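Beta-galactosidase (Bacillus circulans, PDB 4MAD) probably hydrolyses terminal non-reducing beta-D-galactose residues of beta-D-galactosides, as a glycoside hydrolase of family 35. Local coordinates at residues L156-G161 with G194-F199; I519-K524 with E568-I573. One frame throughout, in Å; residues are numbered along the deposited sequence.

How the contacts relate
Two ways of joining distant parts of a chain are represented here. Contact 1 sits in the glycoside hydrolase barrel and contact 2 in the galactose-binding domain; they share no elements, and their centres are about 46 Å apart. Both are partly buried, but differently. In contact 1 a single buried carboxylate, that of Glu196, connects two loops leading into neighbouring barrel strands, so the two oxygens of one side chain accept from two backbone N-H groups and a serine hydroxyl. Contact 2 pairs two antiparallel strands through their backbones; Leu520, Val522, Asn571 and Ile573 lie buried, whereas Ile519, Thr521 and Glu570 line an exposed face. Asn571 alone adds a side-chain hydrogen bond between these two strands.

Contact 1 (L156-G161 with G194-F199); sequences LSSNGG and GNELLF
Glu196 reaches into the short 3-10 turn at Ser157 and Ser158, a clear case of one carboxylate joining two loops. Its CB heads toward the turn, with CG placed beside the backbone N, and a bend at chi2 (73°) folds the chain so that the carboxylate lies between Ser158 and Gly194. Glu196 CG passes 3.7 Å from Ser157 OG. Glu196 CD then comes equally close to Leu156 CB, the leucine and glutamate side chains crossing at about a right angle. At the tip the two oxygens have separate tasks. Glu196 OE1 turns back to its own loop and accepts from Gly194 N at 2.9 Å, nearly in line with its C-O bond, while the methyls of Leu156 lie alongside. The other oxygen faces the turn and is gripped twice by one residue. Ser158 N donates to Glu196 OE2 at 2.9 Å with an N-H...O angle of 150°. Ser158 OG donates to the syn lone pair of Glu196 OE2 at 2.7 Å. The serine can do both because chi1 (62°) sets OG between its backbone N and carbonyl carbon. Ser157 OG adds at most a weak bond. These donors hold the buried carboxylate at both oxygens and would be expected to help keep it ionised. Packing is close beside it: a CB on Gly194 would collide with Ser158 OG, and Asn195 OD1, buried here without a polar partner, rests 3.6 Å from Ser158 CB. Leu156 also packs on Ile163, and Glu196 on Leu166, both of strand 163-167. The loops thus meet where strands 163-167 and 197-202 begin, a helix-to-strand loop contact at the N-terminal end of adjacent parallel strands in a (beta/alpha)8, or TIM, barrel.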
loop_
_atom_site.group_PDB
_atom_site.type_symbol
_atom_site.label_atom_id
_atom_site.label_comp_id
_atom_site.label_asym_id
_atom_site.label_seq_id
_atom_site.Cartn_x
_atom_site.Cartn_y
_atom_site.Cartn_z
ATOM N N LEU A 156 -18.829 13.204 -11.331
ATOM C CA LEU A 156 -19.655 12.215 -11.949
ATOM C C LEU A 156 -20.067 12.593 -13.369
ATOM O O LEU A 156 -20.316 13.712 -13.668
ATOM C CB LEU A 156 -20.864 11.906 -11.085
ATOM C CG LEU A 156 -20.601 11.447 -9.669
ATOM C CD1 LEU A 156 -21.854 11.520 -8.878
ATOM C CD2 LEU A 156 -20.026 10.048 -9.615
ATOM N N SER A 157 -20.150 11.614 -14.233
ATOM C CA SER A 157 -20.528 11.877 -15.581
ATOM C C SER A 157 -21.911 12.515 -15.634
ATOM O O SER A 157 -22.167 13.349 -16.446
ATOM C CB SER A 157 -20.480 10.645 -16.430
ATOM O OG SER A 157 -21.397 9.699 -16.019
ATOM N N SER A 158 -22.760 12.144 -14.696
ATOM C CA SER A 158 -24.109 12.674 -14.593
ATOM C C SER A 158 -24.121 14.155 -14.250
ATOM O O SER A 158 -25.127 14.793 -14.289
ATOM C CB SER A 158 -25.001 11.857 -13.676
ATOM O OG SER A 158 -24.540 11.833 -12.391
ATOM N N ASN A 159 -22.975 14.656 -13.865
ATOM C CA ASN A 159 -22.763 16.031 -13.593
ATOM C C ASN A 159 -21.753 16.667 -14.538
ATOM O O ASN A 159 -21.298 17.726 -14.303
ATOM C CB ASN A 159 -22.349 16.221 -12.146
ATOM C CG ASN A 159 -23.441 15.899 -11.216
ATOM O OD1 ASN A 159 -24.583 16.005 -11.559
ATOM N ND2 ASN A 159 -23.105 15.455 -10.071
ATOM N N GLY A 160 -21.436 15.981 -15.611
ATOM C CA GLY A 160 -20.503 16.463 -16.592
ATOM C C GLY A 160 -19.043 16.117 -16.419
ATOM O O GLY A 160 -18.242 16.552 -17.183
ATOM N N GLY A 161 -18.731 15.337 -15.390
ATOM C CA GLY A 161 -17.389 14.919 -15.050
ATOM C C GLY A 161 -17.024 13.618 -15.733
ATOM O O GLY A 161 -17.831 13.075 -16.397
ATOM N N GLY A 194 -25.189 9.327 -9.214
ATOM C CA GLY A 194 -26.217 9.548 -10.205
ATOM C C GLY A 194 -26.555 8.238 -10.877
ATOM O O GLY A 194 -26.680 7.240 -10.252
ATOM N N ASN A 195 -26.632 8.267 -12.182
ATOM C CA ASN A 195 -26.927 7.089 -12.959
ATOM C C ASN A 195 -25.701 6.370 -13.491
ATOM O O ASN A 195 -25.798 5.675 -14.413
ATOM C CB ASN A 195 -27.880 7.387 -14.104
ATOM C CG ASN A 195 -27.349 8.393 -15.031
ATOM O OD1 ASN A 195 -26.204 8.703 -15.021
ATOM N ND2 ASN A 195 -28.197 8.902 -15.866
ATOM N N GLU A 196 -24.567 6.548 -12.871
ATOM C CA GLU A 196 -23.353 5.911 -13.305
ATOM C C GLU A 196 -23.470 4.406 -13.159
ATOM O O GLU A 196 -24.216 3.948 -12.379
ATOM C CB GLU A 196 -22.166 6.425 -12.503
ATOM C CG GLU A 196 -21.747 7.825 -12.801
ATOM C CD GLU A 196 -22.675 8.883 -12.279
ATOM O OE1 GLU A 196 -23.263 8.724 -11.243
ATOM O OE2 GLU A 196 -22.822 9.869 -12.948
ATOM N N LEU A 197 -22.756 3.672 -13.984
ATOM C CA LEU A 197 -22.808 2.239 -13.922
ATOM C C LEU A 197 -22.100 1.725 -12.653
ATOM O O LEU A 197 -21.007 2.079 -12.398
ATOM C CB LEU A 197 -22.179 1.622 -15.168
ATOM C CG LEU A 197 -22.110 0.118 -15.139
ATOM C CD1 LEU A 197 -23.395 -0.549 -14.993
ATOM C CD2 LEU A 197 -21.413 -0.416 -16.262
ATOM N N LEU A 198 -22.779 0.886 -11.892
ATOM C CA LEU A 198 -22.233 0.250 -10.709
ATOM C C LEU A 198 -21.898 -1.193 -10.992
ATOM O O LEU A 198 -22.596 -1.829 -11.674
ATOM C CB LEU A 198 -23.250 0.273 -9.570
ATOM C CG LEU A 198 -23.683 1.616 -9.024
ATOM C CD1 LEU A 198 -24.447 1.496 -7.723
ATOM C CD2 LEU A 198 -22.574 2.530 -8.887
ATOM N N PHE A 199 -20.812 -1.693 -10.482
ATOM C CA PHE A 199 -20.436 -3.030 -10.844
ATOM C C PHE A 199 -19.627 -3.635 -9.730
ATOM O O PHE A 199 -19.164 -2.938 -8.945
ATOM C CB PHE A 199 -19.639 -3.019 -12.145
ATOM C CG PHE A 199 -18.333 -2.346 -12.031
ATOM C CD1 PHE A 199 -17.238 -3.016 -11.623
ATOM C CD2 PHE A 199 -18.195 -1.008 -12.311
ATOM C CE1 PHE A 199 -16.045 -2.373 -11.501
ATOM C CE2 PHE A 199 -16.981 -0.386 -12.207
ATOM C CZ PHE A 199 -15.939 -1.047 -11.796
#

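Contact 2 (I519-K524 with E568-I573)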
loop_
_atom_site.group_PDB
_atom_site.type_symbol
_atom_site.label_atom_id
_atom_site.label_comp_id
_atom_site.label_asym_id
_atom_site.label_seq_id
_atom_site.Cartn_x
_atom_site.Cartn_y
_atom_site.Cartn_z
ATOM N N ILE A 519 23.913 15.262 4.564
ATOM C CA ILE A 519 23.489 16.313 3.672
ATOM C C ILE A 519 23.825 15.986 2.209
ATOM O O ILE A 519 24.915 15.643 1.922
ATOM C CB ILE A 519 24.170 17.627 4.047
ATOM C CG1 ILE A 519 23.890 17.964 5.497
ATOM C CG2 ILE A 519 23.675 18.726 3.243
ATOM C CD1 ILE A 519 22.603 18.531 5.669
ATOM N N LEU A 520 22.856 16.115 1.319
ATOM C CA LEU A 520 23.051 15.933 -0.090
ATOM C C LEU A 520 22.969 17.300 -0.707
ATOM O O LEU A 520 22.043 17.984 -0.503
ATOM C CB LEU A 520 21.959 15.099 -0.665
ATOM C CG LEU A 520 21.934 14.909 -2.175
ATOM C CD1 LEU A 520 23.151 14.330 -2.608
ATOM C CD2 LEU A 520 20.791 14.125 -2.649
ATOM N N THR A 521 23.992 17.640 -1.473
ATOM C CA THR A 521 24.011 18.889 -2.182
ATOM C C THR A 521 23.665 18.645 -3.629
ATOM O O THR A 521 24.255 17.837 -4.258
ATOM C CB THR A 521 25.375 19.560 -2.101
ATOM O OG1 THR A 521 25.706 19.809 -0.751
ATOM C CG2 THR A 521 25.291 20.859 -2.760
ATOM N N VAL A 522 22.682 19.383 -4.099
ATOM C CA VAL A 522 22.042 19.166 -5.353
ATOM C C VAL A 522 22.107 20.453 -6.170
ATOM O O VAL A 522 21.678 21.466 -5.702
ATOM C CB VAL A 522 20.596 18.801 -5.085
ATOM C CG1 VAL A 522 19.722 19.062 -6.225
ATOM C CG2 VAL A 522 20.505 17.385 -4.563
ATOM N N ASP A 523 22.694 20.354 -7.351
ATOM C CA ASP A 523 22.696 21.423 -8.293
ATOM C C ASP A 523 21.335 21.726 -8.891
ATOM O O ASP A 523 20.904 22.833 -8.928
ATOM C CB ASP A 523 23.751 21.176 -9.397
ATOM C CG ASP A 523 23.936 19.664 -9.783
ATOM O OD1 ASP A 523 23.004 18.872 -9.670
ATOM O OD2 ASP A 523 25.035 19.302 -10.233
ATOM N N LYS A 524 20.676 20.687 -9.375
ATOM C CA LYS A 524 19.316 20.769 -9.848
ATOM C C LYS A 524 18.575 19.487 -9.483
ATOM O O LYS A 524 19.069 18.453 -9.729
ATOM C CB LYS A 524 19.349 20.868 -11.343
ATOM C CG LYS A 524 18.030 20.959 -11.990
ATOM C CD LYS A 524 18.229 20.822 -13.438
ATOM C CE LYS A 524 17.014 21.163 -14.188
ATOM N NZ LYS A 524 17.320 21.041 -15.582
ATOM N N GLU A 568 17.072 22.501 -4.568
ATOM C CA GLU A 568 18.388 22.988 -4.897
ATOM C C GLU A 568 19.085 23.343 -3.646
ATOM O O GLU A 568 18.525 23.926 -2.807
ATOM C CB GLU A 568 18.315 24.212 -5.802
ATOM C CG GLU A 568 18.295 23.813 -7.253
ATOM C CD GLU A 568 17.767 24.882 -8.192
ATOM O OE1 GLU A 568 17.877 26.072 -7.871
ATOM O OE2 GLU A 568 17.256 24.504 -9.262
ATOM N N GLY A 569 20.349 23.033 -3.563
ATOM C CA GLY A 569 21.057 23.296 -2.332
ATOM C C GLY A 569 21.196 22.093 -1.444
ATOM O O GLY A 569 21.309 21.017 -1.924
ATOM N N GLU A 570 21.218 22.315 -0.146
ATOM C CA GLU A 570 21.362 21.248 0.794
ATOM C C GLU A 570 20.055 20.544 1.055
ATOM O O GLU A 570 19.045 21.151 1.105
ATOM C CB GLU A 570 21.933 21.793 2.079
ATOM C CG GLU A 570 23.292 22.334 1.898
ATOM C CD GLU A 570 23.899 22.749 3.183
ATOM O OE1 GLU A 570 23.185 22.994 4.162
ATOM O OE2 GLU A 570 25.118 22.825 3.194
ATOM N N ASN A 571 20.129 19.240 1.230
ATOM C CA ASN A 571 18.980 18.400 1.418
ATOM C C ASN A 571 19.263 17.525 2.606
ATOM O O ASN A 571 20.341 17.062 2.745
ATOM C CB ASN A 571 18.762 17.520 0.187
ATOM C CG ASN A 571 18.247 18.300 -1.025
ATOM O OD1 ASN A 571 17.092 18.371 -1.282
ATOM N ND2 ASN A 571 19.158 18.865 -1.766
ATOM N N GLU A 572 18.269 17.301 3.440
ATOM C CA GLU A 572 18.483 16.555 4.626
ATOM C C GLU A 572 18.158 15.076 4.413
ATOM O O GLU A 572 17.080 14.748 4.142
ATOM C CB GLU A 572 17.615 17.144 5.722
ATOM C CG GLU A 572 17.529 16.347 6.919
ATOM C CD GLU A 572 16.452 16.866 7.896
ATOM O OE1 GLU A 572 15.328 16.347 7.895
ATOM O OE2 GLU A 572 16.769 17.814 8.618
ATOM N N ILE A 573 19.152 14.224 4.551
ATOM C CA ILE A 573 18.947 12.812 4.451
ATOM C C ILE A 573 19.035 12.185 5.814
ATOM O O ILE A 573 20.023 12.257 6.446
ATOM C CB ILE A 573 20.030 12.166 3.633
ATOM C CG1 ILE A 573 20.172 12.851 2.275
ATOM C CG2 ILE A 573 19.719 10.774 3.451
ATOM C CD1 ILE A 573 18.963 13.026 1.540
#
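Leu520 and Asn571 face each other as a hydrogen-bonded pair of antiparallel strands, part of the beta sheet of the galactose-binding domain. Leu520 N gives a bond of 3.0 Å to Asn571 O; the return bond from Asn571 N to Leu520 O is weak. Val522 and Gly569 repeat the pattern two residues on, exchanging bonds in both directions. What distinguishes this pairing is the Asn571 side chain. With CG beside the backbone N (chi1 -72°) and the amide turned by chi2 of -95°, Asn571 ND2 swings back across the strands and donates to Leu520 O at 3.3 Å. The oxygen lies in the amide plane, yet the donor stands above the carbonyl plane, 38° out of it. The stronger partner of ND2 is Gln567 O, in the loop before its own strand. Replacing Asn571 by an alanine would probably leave Gln567 O without this donor, lose the side-chain bond to Leu520 O and open a gap beside Val522. On the same buried face Leu520 CB meets Ile573 CG1, with Phe587 of strand 584-588 packed against both residues. On the other face, which Thr521 shares, Ile519 CG2, anti to its own nitrogen, rests on Glu570 CB at 3.7 Å, while the rest of the glutamate runs on extended. Back on the buried face, the side chains of Val522 and Asn571 cross at about a right angle, bringing Val522 CG2 to 3.4 Å from Asn571 ND2.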